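Local atomic coordinates of inactive glucansucrase (Lactobacillus reuteri, PDB entry 5JBD), a protein that belongs to glycosyl hydrolase family 70, has a beta/alpha barrel of the TIM type at its core and carries a bound calcium ion. Residues S387-H392 with A448-L453; V463-L468 with M651-F656; H669-I674 with F689-A694. All blocks are in the same frame, centred on the assembly; numbering follows the deposited sequence.

Contact 1: S387-H392 with A448-L453; sequences SFVTNH and AQYAIL
Ser387 meets Leu453 where the strand 385-388 of the beta/alpha barrel faces helix 446-455, one of the helices packed around the barrel. Ser387 OG lies 3.4 Å from Leu453 CD1, a van der Waals contact; its polar partner is Thr459 OG1. Phe388 turns its side chain away and adds only backbone. Its N sits 3.5 Å from the same Leu453 CD1, while its ring stacks with Phe346.

Val389 is the centre of the contact. CG1 is anti to the backbone N (chi1 170°), which puts it beside the Gln449 side chain. Gln449 OE1 is 3.7 Å from Val389 CG1, while Gln449 NE2 bonds to Tyr444 O. Val389 CG2 comes down over the middle of the Tyr450 ring in a CH-pi contact, 3.9 Å from the ring centroid and 6° off the normal. The same methyl also touches Leu453 CB, so the valine fits between the three helix residues.

Thr390 bonds through OG1 to Asp467 OD2, and Tyr450 OH reaches that same carboxylate oxygen. A water joins the two segments there: it accepts from Thr390 N at 2.9 Å and donates to Tyr450 OH at 2.9 Å.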
ATOM      1  N   SER A 387      -8.038  13.504   8.760  1.00 19.47           N
ATOM      2  CA  SER A 387      -6.795  14.259   8.608  1.00 19.21           C
ATOM      3  C   SER A 387      -5.740  13.625   9.489  1.00 19.34           C
ATOM      4  O   SER A 387      -6.063  12.886  10.423  1.00 18.96           O
ATOM      5  CB  SER A 387      -7.003  15.747   8.976  1.00 18.94           C
ATOM      6  OG  SER A 387      -7.555  15.884  10.283  1.00 19.54           O
ATOM      7  N   PHE A 388      -4.485  13.951   9.226  1.00 19.34           N
ATOM      8  CA  PHE A 388      -3.382  13.343   9.952  1.00 20.23           C
ATOM      9  C   PHE A 388      -2.140  14.225   9.966  1.00 20.93           C
ATOM     10  O   PHE A 388      -1.935  15.050   9.067  1.00 20.13           O
ATOM     11  CB  PHE A 388      -3.042  11.981   9.300  1.00 20.60           C
ATOM     12  CG  PHE A 388      -2.638  12.106   7.863  1.00 20.09           C
ATOM     13  CD1 PHE A 388      -3.607  12.250   6.872  1.00 20.57           C
ATOM     14  CD2 PHE A 388      -1.305  12.174   7.508  1.00 20.40           C
ATOM     15  CE1 PHE A 388      -3.251  12.406   5.543  1.00 20.19           C
ATOM     16  CE2 PHE A 388      -0.934  12.342   6.180  1.00 20.27           C
ATOM     17  CZ  PHE A 388      -1.905  12.443   5.201  1.00 20.75           C
ATOM     18  N   VAL A 389      -1.301  13.994  10.984  1.00 22.39           N
ATOM     19  CA  VAL A 389       0.072  14.518  11.085  1.00 22.79           C
ATOM     20  C   VAL A 389       1.069  13.540  10.445  1.00 23.73           C
ATOM     21  O   VAL A 389       2.037  13.961   9.795  1.00 22.42           O
ATOM     22  CB  VAL A 389       0.453  14.765  12.567  1.00 23.45           C
ATOM     23  CG1 VAL A 389       1.943  15.076  12.738  1.00 24.26           C
ATOM     24  CG2 VAL A 389      -0.391  15.910  13.149  1.00 23.65           C
ATOM     25  N   THR A 390       0.853  12.238  10.662  1.00 22.72           N
ATOM     26  CA  THR A 390       1.710  11.204  10.066  1.00 23.49           C
ATOM     27  C   THR A 390       0.877   9.987   9.676  1.00 22.33           C
ATOM     28  O   THR A 390      -0.139   9.706  10.301  1.00 22.42           O
ATOM     29  CB  THR A 390       2.818  10.742  11.056  1.00 23.58           C
ATOM     30  OG1 THR A 390       3.304  11.848  11.837  1.00 22.37           O
ATOM     31  CG2 THR A 390       3.990  10.099  10.300  1.00 24.74           C
ATOM     32  N   ASN A 391       1.308   9.276   8.641  1.00 21.76           N
ATOM     33  CA  ASN A 391       0.861   7.906   8.414  1.00 21.51           C
ATOM     34  C   ASN A 391       2.052   7.025   8.011  1.00 22.23           C
ATOM     35  O   ASN A 391       3.190   7.507   7.871  1.00 23.09           O
ATOM     36  CB  ASN A 391      -0.300   7.848   7.406  1.00 21.59           C
ATOM     37  CG  ASN A 391       0.087   8.321   6.017  1.00 22.04           C
ATOM     38  OD1 ASN A 391       1.171   8.014   5.514  1.00 23.05           O
ATOM     39  ND2 ASN A 391      -0.816   9.072   5.380  1.00 20.58           N
ATOM     40  N   HIS A 392       1.802   5.736   7.847  1.00 22.60           N
ATOM     41  CA  HIS A 392       2.883   4.757   7.565  1.00 23.78           C
ATOM     42  C   HIS A 392       3.676   5.082   6.287  1.00 23.67           C
ATOM     43  O   HIS A 392       4.895   4.900   6.248  1.00 23.73           O
ATOM     44  CB  HIS A 392       2.324   3.326   7.492  1.00 23.69           C
ATOM     45  CG  HIS A 392       1.359   3.115   6.374  1.00 25.36           C
ATOM     46  ND1 HIS A 392       0.019   3.435   6.473  1.00 26.85           N
ATOM     47  CD2 HIS A 392       1.542   2.665   5.113  1.00 26.72           C
ATOM     48  CE1 HIS A 392      -0.581   3.164   5.333  1.00 27.35           C
ATOM     49  NE2 HIS A 392       0.318   2.691   4.491  1.00 27.77           N
ATOM     50  N   ALA A 448       3.099  20.612  18.241  1.00 24.63           N
ATOM     51  CA  ALA A 448       2.215  21.656  17.700  1.00 24.39           C
ATOM     52  C   ALA A 448       1.386  21.164  16.501  1.00 24.14           C
ATOM     53  O   ALA A 448       0.222  21.557  16.351  1.00 24.10           O
ATOM     54  CB  ALA A 448       3.020  22.916  17.342  1.00 25.40           C
ATOM     55  N   GLN A 449       1.973  20.336  15.640  1.00 24.05           N
ATOM     56  CA  GLN A 449       1.220  19.761  14.538  1.00 23.56           C
ATOM     57  C   GLN A 449       0.016  19.003  15.089  1.00 24.19           C
ATOM     58  O   GLN A 449      -1.106  19.192  14.604  1.00 22.14           O
ATOM     59  CB  GLN A 449       2.079  18.865  13.652  1.00 23.83           C
ATOM     60  CG  GLN A 449       3.078  19.645  12.810  1.00 23.36           C
ATOM     61  CD  GLN A 449       3.869  18.782  11.844  1.00 22.97           C
ATOM     62  OE1 GLN A 449       3.296  18.098  10.989  1.00 23.11           O
ATOM     63  NE2 GLN A 449       5.199  18.824  11.959  1.00 23.03           N
ATOM     64  N   TYR A 450       0.245  18.185  16.124  1.00 22.81           N
ATOM     65  CA  TYR A 450      -0.857  17.468  16.783  1.00 22.78           C
ATOM     66  C   TYR A 450      -1.843  18.374  17.522  1.00 21.76           C
ATOM     67  O   TYR A 450      -3.045  18.083  17.567  1.00 22.38           O
ATOM     68  CB  TYR A 450      -0.328  16.370  17.733  1.00 22.74           C
ATOM     69  CG  TYR A 450      -0.123  15.047  17.040  1.00 23.21           C
ATOM     70  CD1 TYR A 450      -1.211  14.215  16.772  1.00 22.36           C
ATOM     71  CD2 TYR A 450       1.147  14.630  16.620  1.00 23.32           C
ATOM     72  CE1 TYR A 450      -1.040  13.001  16.118  1.00 23.79           C
ATOM     73  CE2 TYR A 450       1.326  13.417  15.961  1.00 24.24           C
ATOM     74  CZ  TYR A 450       0.235  12.605  15.713  1.00 23.27           C
ATOM     75  OH  TYR A 450       0.384  11.406  15.053  1.00 23.35           O
ATOM     76  N   ALA A 451      -1.349  19.446  18.134  1.00 21.56           N
ATOM     77  CA  ALA A 451      -2.231  20.386  18.841  1.00 21.30           C
ATOM     78  C   ALA A 451      -3.240  21.027  17.881  1.00 20.55           C
ATOM     79  O   ALA A 451      -4.410  21.206  18.242  1.00 20.37           O
ATOM     80  CB  ALA A 451      -1.431  21.456  19.550  1.00 22.47           C
ATOM     81  N   ILE A 452      -2.786  21.347  16.669  1.00 19.50           N
ATOM     82  CA  ILE A 452      -3.662  21.847  15.614  1.00 20.75           C
ATOM     83  C   ILE A 452      -4.619  20.745  15.146  1.00 21.55           C
ATOM     84  O   ILE A 452      -5.844  20.943  15.130  1.00 20.65           O
ATOM     85  CB  ILE A 452      -2.845  22.414  14.409  1.00 20.85           C
ATOM     86  CG1 ILE A 452      -2.058  23.676  14.808  1.00 22.46           C
ATOM     87  CG2 ILE A 452      -3.736  22.673  13.196  1.00 21.13           C
ATOM     88  CD1 ILE A 452      -2.907  24.908  15.103  1.00 22.52           C
ATOM     89  N   LEU A 453      -4.060  19.580  14.783  1.00 21.44           N
ATOM     90  CA  LEU A 453      -4.864  18.460  14.308  1.00 20.71           C
ATOM     91  C   LEU A 453      -5.999  18.093  15.284  1.00 21.27           C
ATOM     92  O   LEU A 453      -7.141  17.893  14.871  1.00 19.69           O
ATOM     93  CB  LEU A 453      -4.001  17.217  14.061  1.00 22.00           C
ATOM     94  CG  LEU A 453      -4.720  16.137  13.222  1.00 22.94           C
ATOM     95  CD1 LEU A 453      -4.514  16.392  11.742  1.00 22.97           C
ATOM     96  CD2 LEU A 453      -4.234  14.739  13.584  1.00 24.70           C
TER
HETATM   97  O   HOH W   1      -1.159  11.678  12.646  1.00 22.06           O

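Contact 2: V463-L468 with M651-F656; sequences VYYGDL and MIYEDF
Tyr464 and Glu654 both hold CG anti to the backbone N (chi1 -179° and 180°), and the two side chains leave neighbouring strands on the same face of the sheet. The Glu654 chain is extended and brings OE1 to 3.3 Å from Tyr464 CD1. The carboxylate and ring planes are 60° apart. The polar ends look elsewhere: Glu654 OE2 probably bonds to His392 ND1, although the distance is unusually short, and Tyr464 OH bonds to Glu471.

Val463 and Tyr653 pair on the other face. The anti torsion of Tyr653 carries its ring along the 463-468 segment. Tyr653 CD1 passes Val463 CB, and Tyr653 CE1 meets Leu468 CD1 at 3.8 Å. Tyr653 OH ends in the plane of the Tyr465 ring, at its edge, 3.4 Å from Tyr465 CD1. Met651, with CG anti to the backbone N, brings SD to 4.0 Å from Val463 CG2.

Three backbone bonds hold the strands in parallel register. Val463 N gives to Ile652 O at 2.9 Å and Glu654 N to Val463 O at 2.9 Å. Tyr465 N closes the series on Glu654 O at 3.0 Å, by a more bent bond. Phe656 O, near Tyr464 CE1, is buried without a polar partner in the model.

Strand 652-654 lies between strands 460-464 and 688-691 of the barrel. Helix 483-496 packs on the Val463 side: Met490 touches both Val463 and Met651, and Ile486 touches Leu468.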
ATOM      1  N   VAL A 463      -4.426   9.666  14.576  1.00 21.54           N
ATOM      2  CA  VAL A 463      -3.131   9.609  15.266  1.00 22.01           C
ATOM      3  C   VAL A 463      -2.322   8.408  14.726  1.00 22.68           C
ATOM      4  O   VAL A 463      -2.912   7.380  14.346  1.00 22.51           O
ATOM      5  CB  VAL A 463      -3.341   9.492  16.792  1.00 23.38           C
ATOM      6  CG1 VAL A 463      -2.007   9.357  17.520  1.00 24.37           C
ATOM      7  CG2 VAL A 463      -4.133  10.679  17.324  1.00 24.39           C
ATOM      8  N   TYR A 464      -0.994   8.544  14.668  1.00 22.07           N
ATOM      9  CA  TYR A 464      -0.093   7.499  14.125  1.00 22.97           C
ATOM     10  C   TYR A 464       0.622   6.732  15.233  1.00 23.31           C
ATOM     11  O   TYR A 464       1.256   7.348  16.103  1.00 21.90           O
ATOM     12  CB  TYR A 464       0.957   8.129  13.223  1.00 22.49           C
ATOM     13  CG  TYR A 464       1.950   7.167  12.569  1.00 23.18           C
ATOM     14  CD1 TYR A 464       1.517   6.052  11.854  1.00 23.97           C
ATOM     15  CD2 TYR A 464       3.326   7.397  12.649  1.00 24.64           C
ATOM     16  CE1 TYR A 464       2.426   5.194  11.241  1.00 24.52           C
ATOM     17  CE2 TYR A 464       4.244   6.556  12.035  1.00 25.03           C
ATOM     18  CZ  TYR A 464       3.792   5.446  11.342  1.00 25.56           C
ATOM     19  OH  TYR A 464       4.707   4.617  10.728  1.00 24.88           O
ATOM     20  N   TYR A 465       0.544   5.396  15.174  1.00 21.60           N
ATOM     21  CA  TYR A 465       1.262   4.504  16.095  1.00 22.78           C
ATOM     22  C   TYR A 465       2.711   4.927  16.354  1.00 23.19           C
ATOM     23  O   TYR A 465       3.146   4.980  17.514  1.00 24.31           O
ATOM     24  CB  TYR A 465       1.260   3.059  15.570  1.00 22.68           C
ATOM     25  CG  TYR A 465       2.259   2.137  16.266  1.00 22.36           C
ATOM     26  CD1 TYR A 465       2.112   1.817  17.617  1.00 22.76           C
ATOM     27  CD2 TYR A 465       3.348   1.583  15.572  1.00 23.56           C
ATOM     28  CE1 TYR A 465       3.015   0.985  18.270  1.00 23.60           C
ATOM     29  CE2 TYR A 465       4.253   0.739  16.214  1.00 23.00           C
ATOM     30  CZ  TYR A 465       4.080   0.442  17.560  1.00 24.05           C
ATOM     31  OH  TYR A 465       4.953  -0.393  18.222  1.00 25.53           O
ATOM     32  N   GLY A 466       3.445   5.215  15.280  1.00 23.30           N
ATOM     33  CA  GLY A 466       4.860   5.607  15.385  1.00 25.08           C
ATOM     34  C   GLY A 466       5.182   6.977  15.995  1.00 25.19           C
ATOM     35  O   GLY A 466       6.361   7.307  16.183  1.00 25.91           O
ATOM     36  N   ASP A 467       4.157   7.798  16.254  1.00 24.50           N
ATOM     37  CA  ASP A 467       4.327   9.049  16.983  1.00 23.97           C
ATOM     38  C   ASP A 467       4.122   8.855  18.484  1.00 24.67           C
ATOM     39  O   ASP A 467       4.575   9.687  19.278  1.00 23.76           O
ATOM     40  CB  ASP A 467       3.382  10.137  16.437  1.00 24.33           C
ATOM     41  CG  ASP A 467       3.767  10.601  15.030  1.00 23.56           C
ATOM     42  OD1 ASP A 467       4.966  10.535  14.689  1.00 22.93           O
ATOM     43  OD2 ASP A 467       2.867  11.041  14.268  1.00 24.21           O
ATOM     44  N   LEU A 468       3.488   7.743  18.882  1.00 24.89           N
ATOM     45  CA  LEU A 468       3.380   7.364  20.305  1.00 25.57           C
ATOM     46  C   LEU A 468       4.452   6.368  20.754  1.00 25.85           C
ATOM     47  O   LEU A 468       4.834   6.382  21.917  1.00 26.49           O
ATOM     48  CB  LEU A 468       1.999   6.781  20.613  1.00 26.47           C
ATOM     49  CG  LEU A 468       0.773   7.682  20.385  1.00 26.30           C
ATOM     50  CD1 LEU A 468      -0.489   6.994  20.890  1.00 26.72           C
ATOM     51  CD2 LEU A 468       0.937   9.025  21.068  1.00 26.92           C
ATOM     52  N   MET A 651     -12.226   9.888  16.693  1.00 21.32           N
ATOM     53  CA  MET A 651     -10.788   9.946  16.486  1.00 21.82           C
ATOM     54  C   MET A 651     -10.273   8.562  16.083  1.00 21.13           C
ATOM     55  O   MET A 651     -10.547   7.563  16.758  1.00 21.57           O
ATOM     56  CB  MET A 651     -10.067  10.423  17.754  1.00 22.85           C
ATOM     57  CG  MET A 651      -8.553  10.382  17.643  1.00 24.80           C
ATOM     58  SD  MET A 651      -7.728  11.325  18.937  1.00 30.11           S
ATOM     59  CE  MET A 651      -8.072  10.289  20.328  1.00 26.93           C
ATOM     60  N   ILE A 652      -9.532   8.542  14.976  1.00 20.40           N
ATOM     61  CA  ILE A 652      -8.957   7.347  14.396  1.00 20.63           C
ATOM     62  C   ILE A 652      -7.532   7.135  14.950  1.00 21.27           C
ATOM     63  O   ILE A 652      -6.829   8.100  15.241  1.00 18.98           O
ATOM     64  CB  ILE A 652      -8.923   7.442  12.851  1.00 20.47           C
ATOM     65  CG1 ILE A 652     -10.360   7.481  12.306  1.00 20.43           C
ATOM     66  CG2 ILE A 652      -8.165   6.260  12.236  1.00 20.96           C
ATOM     67  CD1 ILE A 652     -10.470   8.035  10.903  1.00 20.41           C
ATOM     68  N   TYR A 653      -7.136   5.864  15.106  1.00 21.09           N
ATOM     69  CA  TYR A 653      -5.756   5.490  15.465  1.00 21.67           C
ATOM     70  C   TYR A 653      -5.206   4.482  14.458  1.00 21.84           C
ATOM     71  O   TYR A 653      -5.798   3.413  14.277  1.00 21.62           O
ATOM     72  CB  TYR A 653      -5.741   4.897  16.865  1.00 21.88           C
ATOM     73  CG  TYR A 653      -4.376   4.498  17.381  1.00 22.52           C
ATOM     74  CD1 TYR A 653      -3.385   5.453  17.597  1.00 23.43           C
ATOM     75  CD2 TYR A 653      -4.081   3.169  17.690  1.00 22.41           C
ATOM     76  CE1 TYR A 653      -2.134   5.099  18.102  1.00 23.25           C
ATOM     77  CE2 TYR A 653      -2.825   2.797  18.177  1.00 23.23           C
ATOM     78  CZ  TYR A 653      -1.858   3.762  18.397  1.00 24.07           C
ATOM     79  OH  TYR A 653      -0.625   3.400  18.891  1.00 24.32           O
ATOM     80  N   GLU A 654      -4.122   4.848  13.767  1.00 23.42           N
ATOM     81  CA  GLU A 654      -3.433   3.943  12.849  1.00 23.91           C
ATOM     82  C   GLU A 654      -2.557   3.034  13.709  1.00 23.86           C
ATOM     83  O   GLU A 654      -1.647   3.520  14.374  1.00 23.52           O
ATOM     84  CB  GLU A 654      -2.557   4.685  11.809  1.00 23.40           C
ATOM     85  CG  GLU A 654      -1.844   3.706  10.876  1.00 25.52           C
ATOM     86  CD  GLU A 654      -1.126   4.326   9.688  1.00 25.91           C
ATOM     87  OE1 GLU A 654      -0.896   5.538   9.645  1.00 26.49           O
ATOM     88  OE2 GLU A 654      -0.777   3.557   8.774  1.00 31.42           O
ATOM     89  N   ASP A 655      -2.822   1.734  13.681  1.00 23.43           N
ATOM     90  CA  ASP A 655      -2.217   0.807  14.663  1.00 24.13           C
ATOM     91  C   ASP A 655      -0.867   0.194  14.282  1.00 24.57           C
ATOM     92  O   ASP A 655      -0.346  -0.634  15.028  1.00 23.77           O
ATOM     93  CB  ASP A 655      -3.220  -0.297  15.037  1.00 23.13           C
ATOM     94  CG  ASP A 655      -3.147  -1.524  14.146  1.00 24.27           C
ATOM     95  OD1 ASP A 655      -2.676  -1.453  12.985  1.00 23.93           O
ATOM     96  OD2 ASP A 655      -3.590  -2.592  14.639  1.00 24.11           O
ATOM     97  N   PHE A 656      -0.311   0.561  13.131  1.00 24.04           N
ATOM     98  CA  PHE A 656       0.880  -0.119  12.633  1.00 24.53           C
ATOM     99  C   PHE A 656       1.863   0.809  11.950  1.00 26.40           C
ATOM    100  O   PHE A 656       1.537   1.967  11.620  1.00 25.86           O
ATOM    101  CB  PHE A 656       0.484  -1.228  11.654  1.00 24.52           C
ATOM    102  CG  PHE A 656       0.028  -0.741  10.299  1.00 23.78           C
ATOM    103  CD1 PHE A 656      -1.254  -0.244  10.118  1.00 24.32           C
ATOM    104  CD2 PHE A 656       0.873  -0.817   9.192  1.00 24.25           C
ATOM    105  CE1 PHE A 656      -1.683   0.194   8.867  1.00 24.58           C
ATOM    106  CE2 PHE A 656       0.455  -0.377   7.943  1.00 24.90           C
ATOM    107  CZ  PHE A 656      -0.832   0.123   7.779  1.00 25.02           C
TER

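Contact 3: H669-I674 with F689-A694; sequences HAYNVI and FWMAPA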
ATOM      1  N   HIS A 669       3.012 -10.651  19.776  1.00 31.01           N
ATOM      2  CA  HIS A 669       2.129 -10.456  18.630  1.00 29.80           C
ATOM      3  C   HIS A 669       1.333  -9.178  18.854  1.00 28.48           C
ATOM      4  O   HIS A 669       0.729  -9.000  19.906  1.00 29.87           O
ATOM      5  CB  HIS A 669       1.138 -11.615  18.473  1.00 30.43           C
ATOM      6  CG  HIS A 669       1.745 -12.886  17.960  1.00 31.99           C
ATOM      7  ND1 HIS A 669       0.980 -13.977  17.607  1.00 31.83           N
ATOM      8  CD2 HIS A 669       3.033 -13.242  17.739  1.00 32.02           C
ATOM      9  CE1 HIS A 669       1.766 -14.944  17.174  1.00 32.54           C
ATOM     10  NE2 HIS A 669       3.018 -14.521  17.241  1.00 33.86           N
ATOM     11  N   ALA A 670       1.326  -8.296  17.866  1.00 27.87           N
ATOM     12  CA  ALA A 670       0.585  -7.040  17.989  1.00 28.71           C
ATOM     13  C   ALA A 670      -0.867  -7.286  18.423  1.00 27.53           C
ATOM     14  O   ALA A 670      -1.387  -6.556  19.267  1.00 27.69           O
ATOM     15  CB  ALA A 670       0.636  -6.256  16.678  1.00 28.24           C
ATOM     16  N   TYR A 671      -1.502  -8.340  17.892  1.00 27.52           N
ATOM     17  CA  TYR A 671      -2.892  -8.625  18.256  1.00 26.75           C
ATOM     18  C   TYR A 671      -3.045  -8.830  19.757  1.00 27.48           C
ATOM     19  O   TYR A 671      -3.962  -8.281  20.364  1.00 28.54           O
ATOM     20  CB  TYR A 671      -3.463  -9.822  17.472  1.00 27.40           C
ATOM     21  CG  TYR A 671      -3.632  -9.610  15.961  1.00 26.21           C
ATOM     22  CD1 TYR A 671      -3.870  -8.348  15.415  1.00 26.34           C
ATOM     23  CD2 TYR A 671      -3.530 -10.682  15.084  1.00 26.63           C
ATOM     24  CE1 TYR A 671      -3.989  -8.162  14.046  1.00 25.29           C
ATOM     25  CE2 TYR A 671      -3.667 -10.511  13.717  1.00 27.31           C
ATOM     26  CZ  TYR A 671      -3.913  -9.233  13.201  1.00 25.47           C
ATOM     27  OH  TYR A 671      -4.041  -9.044  11.853  1.00 25.27           O
ATOM     28  N   ASN A 672      -2.118  -9.566  20.365  1.00 27.01           N
ATOM     29  CA  ASN A 672      -2.183  -9.829  21.805  1.00 28.69           C
ATOM     30  C   ASN A 672      -1.867  -8.600  22.648  1.00 27.95           C
ATOM     31  O   ASN A 672      -2.526  -8.349  23.665  1.00 27.63           O
ATOM     32  CB  ASN A 672      -1.283 -11.018  22.173  1.00 29.08           C
ATOM     33  CG  ASN A 672      -1.746 -12.314  21.508  1.00 30.18           C
ATOM     34  OD1 ASN A 672      -2.934 -12.471  21.193  1.00 31.95           O
ATOM     35  ND2 ASN A 672      -0.821 -13.222  21.254  1.00 30.16           N
ATOM     36  N   VAL A 673      -0.864  -7.840  22.224  1.00 27.88           N
ATOM     37  CA  VAL A 673      -0.513  -6.587  22.904  1.00 28.51           C
ATOM     38  C   VAL A 673      -1.689  -5.602  22.836  1.00 26.70           C
ATOM     39  O   VAL A 673      -2.039  -4.988  23.847  1.00 27.48           O
ATOM     40  CB  VAL A 673       0.787  -5.962  22.330  1.00 29.58           C
ATOM     41  CG1 VAL A 673       1.105  -4.641  23.025  1.00 29.61           C
ATOM     42  CG2 VAL A 673       1.945  -6.946  22.461  1.00 31.17           C
ATOM     43  N   ILE A 674      -2.330  -5.490  21.672  1.00 27.21           N
ATOM     44  CA  ILE A 674      -3.490  -4.584  21.501  1.00 27.29           C
ATOM     45  C   ILE A 674      -4.641  -4.971  22.448  1.00 28.94           C
ATOM     46  O   ILE A 674      -5.184  -4.112  23.155  1.00 29.78           O
ATOM     47  CB  ILE A 674      -3.957  -4.511  20.024  1.00 26.74           C
ATOM     48  CG1 ILE A 674      -2.903  -3.816  19.161  1.00 27.42           C
ATOM     49  CG2 ILE A 674      -5.293  -3.778  19.887  1.00 25.99           C
ATOM     50  CD1 ILE A 674      -2.990  -4.095  17.672  1.00 27.13           C
ATOM     51  N   PHE A 689     -10.500   2.303  15.510  1.00 21.90           N
ATOM     52  CA  PHE A 689      -9.187   1.630  15.505  1.00 21.58           C
ATOM     53  C   PHE A 689      -8.915   1.090  14.109  1.00 21.93           C
ATOM     54  O   PHE A 689      -9.581   0.143  13.658  1.00 21.46           O
ATOM     55  CB  PHE A 689      -9.196   0.519  16.564  1.00 22.16           C
ATOM     56  CG  PHE A 689      -7.825   0.111  17.064  1.00 23.44           C
ATOM     57  CD1 PHE A 689      -7.143  -0.935  16.473  1.00 24.25           C
ATOM     58  CD2 PHE A 689      -7.241   0.752  18.154  1.00 23.99           C
ATOM     59  CE1 PHE A 689      -5.894  -1.322  16.933  1.00 24.72           C
ATOM     60  CE2 PHE A 689      -5.990   0.364  18.630  1.00 24.07           C
ATOM     61  CZ  PHE A 689      -5.319  -0.672  18.016  1.00 24.54           C
ATOM     62  N   TRP A 690      -7.956   1.699  13.410  1.00 21.38           N
ATOM     63  CA  TRP A 690      -7.552   1.280  12.074  1.00 21.15           C
ATOM     64  C   TRP A 690      -6.505   0.172  12.222  1.00 23.58           C
ATOM     65  O   TRP A 690      -5.373   0.403  12.694  1.00 23.58           O
ATOM     66  CB  TRP A 690      -7.053   2.481  11.251  1.00 20.80           C
ATOM     67  CG  TRP A 690      -6.270   2.233   9.997  1.00 21.12           C
ATOM     68  CD1 TRP A 690      -6.167   1.073   9.283  1.00 23.06           C
ATOM     69  CD2 TRP A 690      -5.459   3.191   9.307  1.00 21.75           C
ATOM     70  NE1 TRP A 690      -5.346   1.244   8.197  1.00 22.85           N
ATOM     71  CE2 TRP A 690      -4.892   2.533   8.186  1.00 23.77           C
ATOM     72  CE3 TRP A 690      -5.154   4.538   9.523  1.00 21.42           C
ATOM     73  CZ2 TRP A 690      -4.022   3.178   7.292  1.00 23.18           C
ATOM     74  CZ3 TRP A 690      -4.299   5.183   8.634  1.00 22.11           C
ATOM     75  CH2 TRP A 690      -3.753   4.506   7.526  1.00 22.96           C
ATOM     76  N   MET A 691      -6.893  -1.029  11.802  1.00 24.50           N
ATOM     77  CA  MET A 691      -6.017  -2.201  11.834  1.00 26.13           C
ATOM     78  C   MET A 691      -5.325  -2.408  10.492  1.00 25.33           C
ATOM     79  O   MET A 691      -5.919  -2.220   9.427  1.00 23.04           O
ATOM     80  CB  MET A 691      -6.800  -3.453  12.225  1.00 28.29           C
ATOM     81  CG  MET A 691      -7.485  -3.304  13.572  1.00 30.27           C
ATOM     82  SD  MET A 691      -7.771  -4.816  14.512  1.00 31.69           S
ATOM     83  CE  MET A 691      -6.071  -5.194  14.927  1.00 30.87           C
ATOM     84  N   ALA A 692      -4.062  -2.812  10.571  1.00 25.21           N
ATOM     85  CA  ALA A 692      -3.253  -3.105   9.401  1.00 24.88           C
ATOM     86  C   ALA A 692      -3.941  -4.102   8.478  1.00 24.32           C
ATOM     87  O   ALA A 692      -4.736  -4.922   8.944  1.00 24.92           O
ATOM     88  CB  ALA A 692      -1.898  -3.660   9.836  1.00 26.45           C
ATOM     89  N   PRO A 693      -3.629  -4.049   7.172  1.00 23.08           N
ATOM     90  CA  PRO A 693      -4.136  -5.103   6.300  1.00 22.96           C
ATOM     91  C   PRO A 693      -3.649  -6.458   6.832  1.00 24.11           C
ATOM     92  O   PRO A 693      -2.445  -6.669   7.001  1.00 24.60           O
ATOM     93  CB  PRO A 693      -3.491  -4.779   4.941  1.00 22.74           C
ATOM     94  CG  PRO A 693      -2.261  -4.010   5.291  1.00 22.67           C
ATOM     95  CD  PRO A 693      -2.681  -3.174   6.457  1.00 22.61           C
ATOM     96  N   ALA A 694      -4.595  -7.349   7.125  1.00 24.91           N
ATOM     97  CA  ALA A 694      -4.323  -8.521   7.943  1.00 25.10           C
ATOM     98  C   ALA A 694      -4.028  -9.779   7.117  1.00 26.65           C
ATOM     99  O   ALA A 694      -3.807 -10.843   7.680  1.00 27.33           O
ATOM    100  CB  ALA A 694      -5.502  -8.753   8.873  1.00 26.05           C
TER
HETATM  101  O   HOH W   2      -3.995  -6.159  11.550  1.00 22.31           O
HETATM  102  O   HOH W   3      -3.344 -11.144  10.319  1.00 23.05           O
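Phe689 meets Ile674 through the far end of its ring. Ile674 CG2 is 3.6 Å from Phe689 CZ. CG1 and CD1 of the isoleucine also come close to CZ and CE1, so the ring end is touched by more than one branch. Phe681 meets the Phe689 ring edge-to-face. Within the strand, Met691 CG lies in the ring plane at the edge of Phe689.

Met691 points the same way two residues on. Its CG is anti to the carbonyl carbon (chi1 -58°), and the chain bends at chi3. This brings the CE methyl between the two helix side chains. Met691 CE is 3.7 Å from Tyr671 CE1 and 4.3 Å from Ile674 CD1. Leu730 of helix 727-739 touches both Met691 and Tyr671.

The segments belong to a beta-alpha-beta crossover of the TIM barrel. Strand 652-654 leads to helix 670-676, and strand 688-691 returns beside strand 652-654 and parallel to it. Helix 670-674 runs nearly antiparallel to strand 689-691, at 167°, with the axes 12.5 Å apart at closest approach.

Beyond the strand the contact becomes polar. One water donates to Ala692 O and also, at 2.9 Å from its oxygen, to Tyr671 OH. Ala694 O accepts from a second water at 2.7 Å. This water accepts from Tyr671 OH, so the hydroxyl donates to one water and accepts from the other. Both waters lie in the plane of the tyrosine ring, at its edge. Ala694 N bonds to Glu746 OE2. Ala694 CB packs against the hydroxyl itself, 3.3 Å from Tyr671 OH.

All three contacts are buried and reach the same parallel sheet of the barrel. Contact 2 is the strand-to-strand one, held by direct backbone bonds. Contacts 1 and 3 each join a strand and the loop after it to an outer helix. Both of these use apolar side chains beside the strand and waters on a tyrosine hydroxyl. Contact 2 lies between them, about 10 Å from contact 1 and 11 Å from contact 3, centre to centre. Strands 385-388 and 460-464 are neighbours in the sheet, and helix 446-455 leads into strand 460-464. Backbone bonds from Tyr653 and Asp655 to Trp690 tie contact 2 to contact 3.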